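Local coordinates for protein beta-xylanase (Caldicellulosiruptor kristjanssonii, PDB 7NWN) that probably binds carbohydrate through a family 9 carbohydrate-binding module that belongs to a multimodular, hyperthermostable xylanase-glucuronoyl esterase, at residues P30-W40 with K136-E147; I39-P48 with N58-D66. One frame throughout, in Å; residues are numbered along the deposited sequence. Where two conformers were deposited one is given.

Contact 1: residues P30-W40 with K136-E147; sequences PVIDGEVDDIW and KTKLLPDGYRVE. With CA (calcium ion), chain R.
Glu-147 grips a calcium ion with both carboxylate oxygens, OE1 at 2.5 Å and OE2 at 2.4 Å, while the loop 30-40 supplies the remaining protein ligands. Backbone oxygens of Val-31 and Glu-35 alternate with OD1 of Asp-33 and Asp-37 as ligands, and a water held by Asp-33 OD2 is the seventh. Four carboxylate oxygens thus crowd together, their mutual repulsion presumably offset by the cation. An extended chain, with CG trans to the backbone N (chi1 -168°), carries the Glu-147 carboxylate off strand 143-151 into the loop. OE1 also takes two backbone N-H groups: Asp-33 N from above the carboxylate plane, in a nearly straight bond (173°), and Gly-34 N nearly along the C-O axis at 2.8 Å. OE2 accepts the indole NE1 of Trp-40 at 2.9 Å on its anti side. Within the loop, Asp-33 OD1 receives Glu-35 N in an Asx turn, and Asp-37 OD2 receives Val-31 N, so both metal-binding aspartates are held in place by the loop's own backbone. This calcium-bound loop lies against a beta hairpin closed by the type II turn Leu-140 to Gly-143. Arg-145 NH1 reaches Gly-34 O at 2.9 Å, donor and acceptor sharing the guanidinium plane, and Val-36 CG2 sits over the centre of one guanidinium face, 3.4 Å from Arg-145 CZ. Glu-75 of strand 69-77 salt-bridges Arg-145 NE. Further out, the fully extended Lys-138 brings NZ to Glu-35 OE2 at 3.0 Å, on the syn lone pair, and Ile-32 CG2 packs on Lys-136 CG.

Contact 2: residues I39-P48 with N58-D66; sequences IWNNVEWNIP and NAKFKLMWD. With EDO (1,2-ethanediol), chain K.
The indole of Trp-45 slots between two lysine chains of strand 58-66, an outermost strand of the four-stranded antiparallel sheet, along which loop 39-48 packs. Lys-62 CE lies over one face, 3.4 Å from Trp-45 CD2, its ammonium in cation-pi contact with the five-membered ring; in the conformer described, Lys-60 covers the opposite face, its CD 3.4 Å from the same CD2. Between the lysines, the backbone of Phe-61 fills the ring edge and forms the single antiparallel bridge, Asn-46 N to Phe-61 O at 2.7 Å and Phe-61 N to Asn-46 O at 3.0 Å. Asn-46 CB rests on one face of the Phe-61 ring, with Pro-48 CD at its edge. Met-64, its chain bent at chi3 (-64°), tucks CE among Trp-40 CE3 (3.5 Å), Val-43 CG1 and Ile-39 O, while SD stands above the Trp-40 ring at a distance, a Met-aromatic contact. Lys-62 runs the opposite way past Trp-40; its NZ bonds Trp-40 O at 3.0 Å from above the carbonyl plane, Val-43 O weakly, and a water shared with Asn-41 OD1. Carbonyls, water and an aromatic face surround this ammonium, which would be expected to favour its charged form despite burial.

Overall arrangement
The first segments of both contacts lie in one loop between strands 22-25 and 50-51, the contact centres about 11 Å apart. Residues 30-40 come first and reach far ahead to the hairpin 136-147; residues 39-48 follow and meet strand 58-66. Ile-39 and Trp-40 belong to both, and Pro-30 also packs on Met-64. Strands 58-66 and 133-140 are the outermost strands of the same four-stranded antiparallel sheet, with 69-77 and 143-151 between them, so the loop spans the sheet. Contact 1 fastens it to one side through calcium, joining parts far apart along the chain; contact 2 fastens it to the other by aromatic and lysine packing and a backbone bridge, closing a short-range connection.

Contact 1: residues P30-W40 with K136-E147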
loop_
_atom_site.group_PDB
_atom_site.type_symbol
_atom_site.label_atom_id
_atom_site.label_comp_id
_atom_site.label_asym_id
_atom_site.label_seq_id
_atom_site.Cartn_x
_atom_site.Cartn_y
_atom_site.Cartn_z
ATOM N N PRO A 30 -10.160 2.401 9.627
ATOM C CA PRO A 30 -9.210 3.137 10.463
ATOM C C PRO A 30 -9.203 4.655 10.260
ATOM O O PRO A 30 -9.691 5.207 9.248
ATOM C CB PRO A 30 -7.840 2.588 10.079
ATOM C CG PRO A 30 -8.033 1.954 8.716
ATOM C CD PRO A 30 -9.515 1.663 8.524
ATOM N N VAL A 31 -8.618 5.309 11.261
ATOM C CA VAL A 31 -8.433 6.757 11.240
ATOM C C VAL A 31 -7.071 7.056 10.618
ATOM O O VAL A 31 -6.061 6.511 11.078
ATOM C CB VAL A 31 -8.560 7.285 12.683
ATOM C CG1 VAL A 31 -8.192 8.775 12.803
ATOM C CG2 VAL A 31 -9.999 7.012 13.205
ATOM N N ILE A 32 -7.056 7.977 9.635
ATOM C CA ILE A 32 -5.825 8.294 8.909
ATOM C C ILE A 32 -5.079 9.380 9.697
ATOM O O ILE A 32 -5.491 10.557 9.670
ATOM C CB ILE A 32 -6.122 8.735 7.440
ATOM C CG1 ILE A 32 -6.952 7.679 6.669
ATOM C CG2 ILE A 32 -4.811 9.048 6.703
ATOM C CD1 ILE A 32 -6.263 6.324 6.616
ATOM N N ASP A 33 -3.986 8.988 10.380
ATOM C CA ASP A 33 -3.272 9.946 11.233
ATOM C C ASP A 33 -1.828 9.521 11.475
ATOM O O ASP A 33 -1.140 10.239 12.203
ATOM C CB ASP A 33 -3.947 10.046 12.619
ATOM C CG ASP A 33 -4.137 8.691 13.313
ATOM O OD1 ASP A 33 -3.651 7.628 12.818
ATOM O OD2 ASP A 33 -4.707 8.705 14.377
ATOM N N GLY A 34 -1.381 8.385 10.906
ATOM C CA GLY A 34 -0.022 7.922 11.133
ATOM C C GLY A 34 0.125 7.119 12.432
ATOM O O GLY A 34 1.234 6.683 12.761
ATOM N N GLU A 35 -0.980 6.943 13.174
ATOM C CA GLU A 35 -0.956 6.189 14.443
ATOM C C GLU A 35 -1.665 4.845 14.213
ATOM O O GLU A 35 -2.576 4.741 13.373
ATOM C CB GLU A 35 -1.697 6.977 15.543
ATOM C CG GLU A 35 -1.105 8.369 15.829
ATOM C CD GLU A 35 0.293 8.350 16.499
ATOM O OE1 GLU A 35 0.648 7.355 17.164
ATOM O OE2 GLU A 35 1.098 9.271 16.218
ATOM N N VAL A 36 -1.272 3.837 14.991
ATOM C CA VAL A 36 -1.740 2.473 14.817
ATOM C C VAL A 36 -3.008 2.339 15.637
ATOM O O VAL A 36 -2.948 2.136 16.853
ATOM C CB VAL A 36 -0.699 1.439 15.295
ATOM C CG1 VAL A 36 -1.196 0.003 15.084
ATOM C CG2 VAL A 36 0.660 1.666 14.627
ATOM N N ASP A 37 -4.139 2.452 14.952
ATOM C CA ASP A 37 -5.455 2.209 15.557
ATOM C C ASP A 37 -5.446 0.832 16.227
ATOM O O ASP A 37 -4.859 -0.114 15.679
ATOM C CB ASP A 37 -6.551 2.042 14.479
ATOM C CG ASP A 37 -6.661 3.237 13.539
ATOM O OD1 ASP A 37 -5.638 3.617 12.960
ATOM O OD2 ASP A 37 -7.776 3.784 13.394
ATOM N N ASP A 38 -6.169 0.728 17.354
ATOM C CA ASP A 38 -6.450 -0.534 18.027
ATOM C C ASP A 38 -6.888 -1.602 17.001
ATOM O O ASP A 38 -6.378 -2.728 16.988
ATOM C CB ASP A 38 -7.556 -0.287 19.084
ATOM C CG ASP A 38 -8.239 -1.568 19.573
ATOM O OD1 ASP A 38 -7.522 -2.499 19.909
ATOM O OD2 ASP A 38 -9.523 -1.635 19.584
ATOM N N ILE A 39 -7.763 -1.242 16.061
ATOM C CA ILE A 39 -8.285 -2.248 15.134
ATOM C C ILE A 39 -7.219 -2.825 14.189
ATOM O O ILE A 39 -7.422 -3.942 13.687
ATOM C CB ILE A 39 -9.481 -1.748 14.323
ATOM C CG1 ILE A 39 -9.147 -0.566 13.395
ATOM C CG2 ILE A 39 -10.701 -1.491 15.242
ATOM C CD1 ILE A 39 -10.334 -0.210 12.464
ATOM N N TRP A 40 -6.117 -2.090 13.934
ATOM C CA TRP A 40 -5.076 -2.646 13.085
ATOM C C TRP A 40 -4.422 -3.841 13.777
ATOM O O TRP A 40 -3.915 -4.727 13.088
ATOM C CB TRP A 40 -3.952 -1.636 12.751
ATOM C CG TRP A 40 -4.248 -0.656 11.656
ATOM C CD1 TRP A 40 -4.315 0.694 11.822
ATOM C CD2 TRP A 40 -4.455 -0.917 10.252
ATOM N NE1 TRP A 40 -4.537 1.316 10.625
ATOM C CE2 TRP A 40 -4.617 0.350 9.638
ATOM C CE3 TRP A 40 -4.446 -2.077 9.452
ATOM C CZ2 TRP A 40 -4.780 0.491 8.260
ATOM C CZ3 TRP A 40 -4.651 -1.947 8.090
ATOM C CH2 TRP A 40 -4.831 -0.686 7.520
ATOM N N LYS A 136 -0.954 9.848 5.641
ATOM C CA LYS A 136 -0.177 10.475 6.704
ATOM C C LYS A 136 1.059 9.609 6.937
ATOM O O LYS A 136 1.004 8.393 6.699
ATOM C CB LYS A 136 -1.004 10.471 7.991
ATOM C CG LYS A 136 -2.214 11.385 7.917
ATOM C CD LYS A 136 -1.876 12.838 7.832
ATOM C CE LYS A 136 -3.156 13.649 7.811
ATOM N NZ LYS A 136 -2.887 15.041 7.346
ATOM N N THR A 137 2.146 10.233 7.409
ATOM C CA THR A 137 3.324 9.447 7.718
ATOM C C THR A 137 3.782 9.850 9.120
ATOM O O THR A 137 3.371 10.862 9.647
ATOM C CB THR A 137 4.487 9.669 6.724
ATOM O OG1 THR A 137 4.885 11.030 6.796
ATOM C CG2 THR A 137 4.115 9.307 5.302
ATOM N N LYS A 138 4.638 9.026 9.700
ATOM C CA LYS A 138 5.208 9.362 10.986
ATOM C C LYS A 138 6.649 8.874 10.956
ATOM O O LYS A 138 6.886 7.732 10.573
ATOM C CB LYS A 138 4.455 8.655 12.113
ATOM C CG LYS A 138 4.939 9.082 13.515
ATOM C CD LYS A 138 4.135 8.436 14.648
ATOM C CE LYS A 138 4.524 9.033 16.008
ATOM N NZ LYS A 138 3.828 8.274 17.047
ATOM N N LEU A 139 7.568 9.720 11.426
ATOM C CA LEU A 139 8.952 9.323 11.678
ATOM C C LEU A 139 9.045 8.482 12.947
ATOM O O LEU A 139 8.544 8.872 13.990
ATOM C CB LEU A 139 9.809 10.592 11.817
ATOM C CG LEU A 139 9.956 11.434 10.552
ATOM C CD1 LEU A 139 11.105 12.431 10.724
ATOM C CD2 LEU A 139 10.236 10.538 9.345
ATOM N N LEU A 140 9.690 7.319 12.830
ATOM C CA LEU A 140 9.912 6.427 13.951
ATOM C C LEU A 140 11.426 6.340 14.177
ATOM O O LEU A 140 12.203 6.581 13.260
ATOM C CB LEU A 140 9.363 5.014 13.644
ATOM C CG LEU A 140 7.871 4.928 13.268
ATOM C CD1 LEU A 140 7.490 3.455 13.050
ATOM C CD2 LEU A 140 7.015 5.493 14.412
ATOM N N PRO A 141 11.882 5.945 15.392
ATOM C CA PRO A 141 13.302 5.606 15.591
ATOM C C PRO A 141 13.642 4.524 14.548
ATOM O O PRO A 141 12.974 3.499 14.422
ATOM C CB PRO A 141 13.305 5.050 17.033
ATOM C CG PRO A 141 12.126 5.754 17.697
ATOM C CD PRO A 141 11.061 5.737 16.593
ATOM N N ASP A 142 14.661 4.748 13.729
ATOM C CA ASP A 142 14.997 3.737 12.715
ATOM C C ASP A 142 13.968 3.503 11.600
ATOM O O ASP A 142 14.024 2.469 10.942
ATOM C CB ASP A 142 15.373 2.402 13.355
ATOM C CG ASP A 142 16.490 2.575 14.387
ATOM O OD1 ASP A 142 17.541 3.234 14.065
ATOM O OD2 ASP A 142 16.278 2.110 15.523
ATOM N N GLY A 143 13.048 4.437 11.328
ATOM C CA GLY A 143 12.230 4.175 10.157
ATOM C C GLY A 143 11.062 5.143 10.052
ATOM O O GLY A 143 11.149 6.297 10.511
ATOM N N TYR A 144 9.961 4.636 9.478
ATOM C CA TYR A 144 8.836 5.532 9.274
ATOM C C TYR A 144 7.622 4.643 9.086
ATOM O O TYR A 144 7.768 3.440 8.854
ATOM C CB TYR A 144 9.057 6.496 8.089
ATOM C CG TYR A 144 9.231 5.868 6.718
ATOM C CD1 TYR A 144 10.485 5.426 6.273
ATOM C CD2 TYR A 144 8.161 5.784 5.809
ATOM C CE1 TYR A 144 10.683 4.881 5.005
ATOM C CE2 TYR A 144 8.355 5.269 4.524
ATOM C CZ TYR A 144 9.607 4.798 4.129
ATOM O OH TYR A 144 9.784 4.276 2.875
ATOM N N ARG A 145 6.440 5.262 9.201
ATOM C CA ARG A 145 5.191 4.560 9.005
ATOM C C ARG A 145 4.408 5.365 7.961
ATOM O O ARG A 145 4.498 6.597 7.982
ATOM C CB ARG A 145 4.432 4.578 10.337
ATOM C CG ARG A 145 3.055 3.939 10.250
ATOM C CD ARG A 145 2.336 3.950 11.602
ATOM N NE ARG A 145 3.055 3.151 12.589
ATOM C CZ ARG A 145 3.379 3.591 13.795
ATOM N NH1 ARG A 145 2.989 4.808 14.174
ATOM N NH2 ARG A 145 4.091 2.786 14.592
ATOM N N VAL A 146 3.638 4.656 7.105
ATOM C CA VAL A 146 2.730 5.256 6.140
ATOM C C VAL A 146 1.361 4.691 6.484
ATOM O O VAL A 146 1.268 3.499 6.746
ATOM C CB VAL A 146 3.108 4.886 4.695
ATOM C CG1 VAL A 146 2.038 5.372 3.710
ATOM C CG2 VAL A 146 4.505 5.477 4.364
ATOM N N GLU A 147 0.363 5.573 6.579
ATOM C CA GLU A 147 -1.015 5.118 6.685
ATOM C C GLU A 147 -1.792 5.769 5.541
ATOM O O GLU A 147 -1.770 6.979 5.441
ATOM C CB GLU A 147 -1.573 5.553 8.033
ATOM C CG GLU A 147 -2.917 4.856 8.362
ATOM C CD GLU A 147 -3.344 5.056 9.809
ATOM O OE1 GLU A 147 -2.990 6.110 10.400
ATOM O OE2 GLU A 147 -3.991 4.139 10.369
HETATM CA CA CA R . -4.465 5.498 12.340
HETATM O O HOH W 1 -5.307 6.085 14.563
#

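Contact 2: residues I39-P48 with N58-D66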
loop_
_atom_site.group_PDB
_atom_site.type_symbol
_atom_site.label_atom_id
_atom_site.label_comp_id
_atom_site.label_asym_id
_atom_site.label_seq_id
_atom_site.Cartn_x
_atom_site.Cartn_y
_atom_site.Cartn_z
ATOM N N ILE A 39 -7.763 -1.242 16.061
ATOM C CA ILE A 39 -8.285 -2.248 15.134
ATOM C C ILE A 39 -7.219 -2.825 14.189
ATOM O O ILE A 39 -7.422 -3.942 13.687
ATOM C CB ILE A 39 -9.481 -1.748 14.323
ATOM C CG1 ILE A 39 -9.147 -0.566 13.395
ATOM C CG2 ILE A 39 -10.701 -1.491 15.242
ATOM C CD1 ILE A 39 -10.334 -0.210 12.464
ATOM N N TRP A 40 -6.117 -2.090 13.934
ATOM C CA TRP A 40 -5.076 -2.646 13.085
ATOM C C TRP A 40 -4.422 -3.841 13.777
ATOM O O TRP A 40 -3.915 -4.727 13.088
ATOM C CB TRP A 40 -3.952 -1.636 12.751
ATOM C CG TRP A 40 -4.248 -0.656 11.656
ATOM C CD1 TRP A 40 -4.315 0.694 11.822
ATOM C CD2 TRP A 40 -4.455 -0.917 10.252
ATOM N NE1 TRP A 40 -4.537 1.316 10.625
ATOM C CE2 TRP A 40 -4.617 0.350 9.638
ATOM C CE3 TRP A 40 -4.446 -2.077 9.452
ATOM C CZ2 TRP A 40 -4.780 0.491 8.260
ATOM C CZ3 TRP A 40 -4.651 -1.947 8.090
ATOM C CH2 TRP A 40 -4.831 -0.686 7.520
ATOM N N ASN A 41 -4.392 -3.847 15.114
ATOM C CA ASN A 41 -3.798 -4.965 15.862
ATOM C C ASN A 41 -4.559 -6.284 15.674
ATOM O O ASN A 41 -4.003 -7.336 15.956
ATOM C CB ASN A 41 -3.540 -4.636 17.349
ATOM C CG ASN A 41 -2.690 -3.389 17.490
ATOM O OD1 ASN A 41 -1.725 -3.208 16.760
ATOM N ND2 ASN A 41 -3.019 -2.506 18.410
ATOM N N ASN A 42 -5.775 -6.253 15.129
ATOM C CA ASN A 42 -6.573 -7.453 14.891
ATOM C C ASN A 42 -6.316 -8.087 13.516
ATOM O O ASN A 42 -6.980 -9.065 13.188
ATOM C CB ASN A 42 -8.086 -7.208 15.040
ATOM C CG ASN A 42 -8.678 -8.254 15.972
ATOM O OD1 ASN A 42 -8.156 -8.420 17.067
ATOM N ND2 ASN A 42 -9.666 -9.044 15.544
ATOM N N VAL A 43 -5.433 -7.503 12.680
ATOM C CA VAL A 43 -5.117 -8.092 11.380
ATOM C C VAL A 43 -3.607 -8.336 11.334
ATOM O O VAL A 43 -2.843 -7.791 12.139
ATOM C CB VAL A 43 -5.611 -7.246 10.198
ATOM C CG1 VAL A 43 -7.053 -6.783 10.367
ATOM C CG2 VAL A 43 -4.724 -6.057 9.967
ATOM N N GLU A 44 -3.193 -9.152 10.372
ATOM C CA GLU A 44 -1.835 -9.682 10.324
ATOM C C GLU A 44 -0.962 -8.816 9.402
ATOM O O GLU A 44 -1.431 -8.288 8.373
ATOM C CB GLU A 44 -1.977 -11.146 9.891
ATOM C CG GLU A 44 -0.774 -11.728 9.183
ATOM C CD GLU A 44 -1.066 -12.970 8.344
ATOM O OE1 GLU A 44 -0.960 -12.883 7.077
ATOM O OE2 GLU A 44 -1.397 -14.027 8.956
ATOM N N TRP A 45 0.316 -8.731 9.775
ATOM C CA TRP A 45 1.366 -8.152 8.928
ATOM C C TRP A 45 1.609 -9.018 7.685
ATOM O O TRP A 45 1.626 -10.231 7.748
ATOM C CB TRP A 45 2.674 -7.995 9.724
ATOM C CG TRP A 45 2.690 -6.937 10.789
ATOM C CD1 TRP A 45 2.847 -7.149 12.131
ATOM C CD2 TRP A 45 2.675 -5.496 10.597
ATOM N NE1 TRP A 45 2.859 -5.943 12.792
ATOM C CE2 TRP A 45 2.761 -4.914 11.885
ATOM C CE3 TRP A 45 2.566 -4.648 9.487
ATOM C CZ2 TRP A 45 2.768 -3.531 12.076
ATOM C CZ3 TRP A 45 2.539 -3.274 9.669
ATOM C CH2 TRP A 45 2.654 -2.737 10.952
ATOM N N ASN A 46 1.771 -8.393 6.535
ATOM C CA ASN A 46 2.276 -9.036 5.335
ATOM C C ASN A 46 3.712 -8.574 5.204
ATOM O O ASN A 46 3.977 -7.408 5.486
ATOM C CB ASN A 46 1.475 -8.580 4.120
ATOM C CG ASN A 46 -0.007 -8.863 4.320
ATOM O OD1 ASN A 46 -0.436 -10.019 4.311
ATOM N ND2 ASN A 46 -0.785 -7.821 4.552
ATOM N N ILE A 47 4.624 -9.509 4.919
ATOM C CA ILE A 47 6.058 -9.243 4.887
ATOM C C ILE A 47 6.510 -9.381 3.434
ATOM O O ILE A 47 6.567 -10.491 2.886
ATOM C CB ILE A 47 6.847 -10.252 5.747
ATOM C CG1 ILE A 47 6.288 -10.459 7.165
ATOM C CG2 ILE A 47 8.334 -9.916 5.703
ATOM C CD1 ILE A 47 6.472 -9.306 8.121
ATOM N N PRO A 48 6.829 -8.279 2.736
ATOM C CA PRO A 48 7.321 -8.404 1.360
ATOM C C PRO A 48 8.751 -8.935 1.461
ATOM O O PRO A 48 9.537 -8.439 2.273
ATOM C CB PRO A 48 7.201 -6.972 0.850
ATOM C CG PRO A 48 7.429 -6.135 2.093
ATOM C CD PRO A 48 6.764 -6.892 3.216
ATOM N N ASN A 58 13.931 -3.163 5.795
ATOM C CA ASN A 58 12.874 -4.150 5.661
ATOM C C ASN A 58 11.556 -3.450 5.977
ATOM O O ASN A 58 11.576 -2.295 6.410
ATOM C CB ASN A 58 13.094 -5.431 6.468
ATOM C CG ASN A 58 13.247 -5.129 7.937
ATOM O OD1 ASN A 58 12.265 -5.024 8.657
ATOM N ND2 ASN A 58 14.479 -4.939 8.375
ATOM N N ALA A 59 10.436 -4.139 5.699
ATOM C CA ALA A 59 9.146 -3.490 5.780
ATOM C C ALA A 59 8.073 -4.533 6.043
ATOM O O ALA A 59 8.289 -5.721 5.815
ATOM C CB ALA A 59 8.846 -2.748 4.496
ATOM N N LYS A 60 6.910 -4.036 6.476
ATOM C CA LYS A 60 5.719 -4.846 6.616
ATOM C C LYS A 60 4.525 -3.951 6.318
ATOM O O LYS A 60 4.637 -2.721 6.320
ATOM C CB LYS A 60 5.695 -5.451 8.021
ATOM C CG LYS A 60 6.033 -4.477 9.152
ATOM C CD LYS A 60 6.073 -5.130 10.540
ATOM C CE LYS A 60 6.607 -4.281 11.689
ATOM N NZ LYS A 60 6.639 -5.059 12.961
ATOM N N PHE A 61 3.381 -4.570 6.045
ATOM C CA PHE A 61 2.192 -3.757 5.834
ATOM C C PHE A 61 0.970 -4.595 6.175
ATOM O O PHE A 61 1.037 -5.829 6.115
ATOM C CB PHE A 61 2.155 -3.194 4.408
ATOM C CG PHE A 61 1.894 -4.244 3.359
ATOM C CD1 PHE A 61 2.943 -4.966 2.795
ATOM C CD2 PHE A 61 0.590 -4.518 2.945
ATOM C CE1 PHE A 61 2.692 -5.955 1.846
ATOM C CE2 PHE A 61 0.331 -5.501 1.988
ATOM C CZ PHE A 61 1.381 -6.229 1.442
ATOM N N LYS A 62 -0.118 -3.878 6.511
ATOM C CA LYS A 62 -1.420 -4.462 6.790
ATOM C C LYS A 62 -2.418 -3.806 5.850
ATOM O O LYS A 62 -2.192 -2.668 5.432
ATOM C CB LYS A 62 -1.803 -4.180 8.237
ATOM C CG LYS A 62 -0.953 -4.962 9.239
ATOM C CD LYS A 62 -1.324 -4.711 10.697
ATOM C CE LYS A 62 -0.581 -5.662 11.630
ATOM N NZ LYS A 62 -1.056 -5.519 13.003
ATOM N N LEU A 63 -3.517 -4.513 5.593
ATOM C CA LEU A 63 -4.538 -4.053 4.679
ATOM C C LEU A 63 -5.853 -4.148 5.415
ATOM O O LEU A 63 -6.006 -5.034 6.265
ATOM C CB LEU A 63 -4.581 -4.974 3.437
ATOM C CG LEU A 63 -3.397 -4.873 2.471
ATOM C CD1 LEU A 63 -3.620 -5.746 1.211
ATOM C CD2 LEU A 63 -3.142 -3.426 2.071
ATOM N N MET A 64 -6.800 -3.288 5.020
ATOM C CA MET A 64 -8.145 -3.323 5.585
ATOM C C MET A 64 -9.043 -2.691 4.528
ATOM O O MET A 64 -8.554 -1.904 3.718
ATOM C CB MET A 64 -8.172 -2.529 6.899
ATOM C CG MET A 64 -9.373 -2.813 7.806
ATOM S SD MET A 64 -9.163 -2.139 9.488
ATOM C CE MET A 64 -7.785 -3.084 10.075
ATOM N N TRP A 65 -10.332 -3.056 4.487
ATOM C CA TRP A 65 -11.243 -2.402 3.556
ATOM C C TRP A 65 -12.539 -2.004 4.246
ATOM O O TRP A 65 -12.957 -2.645 5.203
ATOM C CB TRP A 65 -11.575 -3.329 2.377
ATOM C CG TRP A 65 -12.449 -4.503 2.730
ATOM C CD1 TRP A 65 -12.074 -5.655 3.367
ATOM C CD2 TRP A 65 -13.847 -4.646 2.425
ATOM N NE1 TRP A 65 -13.138 -6.519 3.475
ATOM C CE2 TRP A 65 -14.237 -5.933 2.882
ATOM C CE3 TRP A 65 -14.800 -3.824 1.804
ATOM C CZ2 TRP A 65 -15.556 -6.389 2.755
ATOM C CZ3 TRP A 65 -16.091 -4.304 1.619
ATOM C CH2 TRP A 65 -16.463 -5.548 2.141
ATOM N N ASP A 66 -13.166 -0.965 3.709
ATOM C CA ASP A 66 -14.522 -0.645 4.096
ATOM C C ASP A 66 -15.340 -0.404 2.827
ATOM O O ASP A 66 -14.809 -0.475 1.725
ATOM C CB ASP A 66 -14.592 0.477 5.145
ATOM C CG ASP A 66 -14.234 1.877 4.672
ATOM O OD1 ASP A 66 -14.374 2.178 3.468
ATOM O OD2 ASP A 66 -13.915 2.705 5.545
HETATM C C1 EDO K . 1.781 -12.728 4.239
HETATM O O1 EDO K . 0.968 -12.051 3.329
HETATM C C2 EDO K . 3.200 -12.357 4.031
HETATM O O2 EDO K . 3.766 -12.129 5.277
HETATM O O HOH W 2 -0.810 -3.141 14.337
HETATM O O HOH W 3 -3.124 -7.465 6.449
HETATM O O HOH W 4 10.993 -6.577 4.033
#